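Local coordinates for 5' nucleotidase family protein (Staphylococcus aureus subsp. aureus, PDB 4Q7F) that belongs to the 5'-nucleotidase family, pairing a metal-binding calcineurin-like phosphoesterase domain with a C-terminal 5'-nucleotidase domain, at residues Q75-P78 with F79-Y82. Sequence-based numbering, arbitrary orientation.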
ATOM      1  N   GLN A  75       0.287   6.381   6.525  1.00 22.43           N
ATOM      2  CA  GLN A  75       1.584   6.135   5.895  1.00 20.95           C
ATOM      3  C   GLN A  75       1.458   6.266   4.386  1.00 21.15           C
ATOM      4  O   GLN A  75       0.385   6.049   3.821  1.00 19.40           O
ATOM      5  CB  GLN A  75       2.052   4.712   6.243  1.00 22.84           C
ATOM      6  CG  GLN A  75       3.427   4.293   5.697  1.00 22.22           C
ATOM      7  CD  GLN A  75       3.422   3.900   4.222  1.00 23.07           C
ATOM      8  OE1 GLN A  75       2.384   3.543   3.654  1.00 22.97           O
ATOM      9  NE2 GLN A  75       4.595   3.953   3.595  1.00 23.89           N
ATOM     10  N   GLY A  76       2.553   6.635   3.726  1.00 21.20           N
ATOM     11  CA  GLY A  76       2.553   6.639   2.293  1.00 21.79           C
ATOM     12  C   GLY A  76       3.393   7.677   1.624  1.00 21.27           C
ATOM     13  O   GLY A  76       4.148   7.365   0.740  1.00 24.09           O
ATOM     14  N   SER A  77       3.286   8.915   2.069  1.00 19.89           N
ATOM     15  CA  SER A  77       3.962   9.992   1.395  1.00 19.24           C
ATOM     16  C   SER A  77       5.147  10.496   2.197  1.00 18.73           C
ATOM     17  O   SER A  77       5.278  10.162   3.358  1.00 18.41           O
ATOM     18  CB  SER A  77       2.979  11.142   1.227  1.00 19.26           C
ATOM     19  OG  SER A  77       2.773  11.808   2.467  1.00 18.36           O
ATOM     20  N   PRO A  78       5.995  11.331   1.578  1.00 18.93           N
ATOM     21  CA  PRO A  78       7.120  11.942   2.276  1.00 19.50           C
ATOM     22  C   PRO A  78       6.664  12.809   3.428  1.00 19.63           C
ATOM     23  O   PRO A  78       7.457  13.087   4.304  1.00 20.58           O
ATOM     24  CB  PRO A  78       7.775  12.817   1.192  1.00 20.00           C
ATOM     25  CG  PRO A  78       7.413  12.172  -0.084  1.00 19.35           C
ATOM     26  CD  PRO A  78       6.015  11.672   0.146  1.00 19.47           C
ATOM     27  N   PHE A  79       5.408  13.241   3.435  1.00 19.46           N
ATOM     28  CA  PHE A  79       4.887  14.033   4.570  1.00 20.28           C
ATOM     29  C   PHE A  79       4.882  13.115   5.812  1.00 21.13           C
ATOM     30  O   PHE A  79       5.263  13.516   6.943  1.00 19.58           O
ATOM     31  CB  PHE A  79       3.503  14.599   4.223  1.00 20.46           C
ATOM     32  CG  PHE A  79       2.807  15.308   5.376  1.00 22.16           C
ATOM     33  CD1 PHE A  79       3.480  16.242   6.153  1.00 22.81           C
ATOM     34  CD2 PHE A  79       1.467  15.065   5.650  1.00 23.10           C
ATOM     35  CE1 PHE A  79       2.839  16.907   7.192  1.00 23.77           C
ATOM     36  CE2 PHE A  79       0.822  15.736   6.687  1.00 24.60           C
ATOM     37  CZ  PHE A  79       1.512  16.655   7.460  1.00 23.42           C
ATOM     38  N   CYS A  80       4.518  11.859   5.581  1.00 20.97           N
ATOM     39  CA  CYS A  80       4.523  10.867   6.642  1.00 21.98           C
ATOM     40  C   CYS A  80       5.976  10.663   7.159  1.00 22.29           C
ATOM     41  O   CYS A  80       6.197  10.655   8.377  1.00 21.82           O
ATOM     42  CB  CYS A  80       3.851   9.589   6.166  1.00 22.87           C
ATOM     43  SG  CYS A  80       2.075   9.798   5.817  1.00 25.73           S
ATOM     44  N   ASN A  81       6.963  10.535   6.255  1.00 21.95           N
ATOM     45  CA  ASN A  81       8.364  10.439   6.685  1.00 23.14           C
ATOM     46  C   ASN A  81       8.747  11.645   7.519  1.00 24.40           C
ATOM     47  O   ASN A  81       9.388  11.510   8.578  1.00 25.39           O
ATOM     48  CB  ASN A  81       9.339  10.375   5.515  1.00 23.13           C
ATOM     49  CG  ASN A  81       9.118   9.171   4.645  1.00 23.40           C
ATOM     50  OD1 ASN A  81       8.049   9.001   4.066  1.00 23.86           O
ATOM     51  ND2 ASN A  81      10.143   8.350   4.502  1.00 23.26           N
ATOM     52  N   TYR A  82       8.378  12.821   7.015  1.00 25.18           N
ATOM     53  CA  TYR A  82       8.650  14.089   7.692  1.00 26.12           C
ATOM     54  C   TYR A  82       8.132  14.085   9.125  1.00 25.87           C
ATOM     55  O   TYR A  82       8.841  14.502  10.045  1.00 27.87           O
ATOM     56  CB  TYR A  82       8.046  15.249   6.901  1.00 26.16           C
ATOM     57  CG  TYR A  82       8.200  16.603   7.576  1.00 26.10           C
ATOM     58  CD1 TYR A  82       9.319  17.388   7.345  1.00 26.88           C
ATOM     59  CD2 TYR A  82       7.230  17.086   8.432  1.00 25.44           C
ATOM     60  CE1 TYR A  82       9.476  18.617   7.956  1.00 27.17           C
ATOM     61  CE2 TYR A  82       7.383  18.310   9.063  1.00 27.36           C
ATOM     62  CZ  TYR A  82       8.512  19.069   8.821  1.00 27.96           C
ATOM     63  OH  TYR A  82       8.670  20.291   9.423  1.00 28.46           O
TER
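Ser77 folds its hydroxyl over the start of helix 78-85, where OG accepts from the backbone of Phe79 in a weak, bent bond (OG to N 3.2 Å, N-H...O 133°). Its chi1 of 75° sets OG between the backbone N and the carbonyl carbon, turned to the helix end and also 3.4 Å from Phe79 CB. A second bond joins OG to the carbonyl of Gly30, so this buried hydroxyl links the cap to a neighbouring loop. Cys80 reaches back alongside the incoming chain from the first turn, with SG anti to its own carbonyl carbon (chi1 -66°). The sulfur rests against Gln75 CA at 3.7 Å and also lies by Gly76 N. Cys80 CB sits 3.2 Å from Ser77 O. Ser77 is thus the N-cap of the helix, with Pro78 as the first residue after it, where the lack of an N-H costs no helical bond. Ser77 O receives weak bonds from the backbone N of both Cys80 and Asn81, and the bond from Tyr82 N to Pro78 O is the first of full strength, both short (2.9 Å) and nearly straight. The rings of Phe79 and Tyr82 project from the cap into the surrounding helices; Phe79 packs on Leu313 of helix 304-317 and on Leu93 and Phe96 of helix 91-99, and Tyr82 meets Trp316 edge-to-face. At the other end, the side chain of Gln75 packs on His110, about 7 Å from the manganese ion, while its carbonyl O accepts from ND1 of the manganese ligand His29.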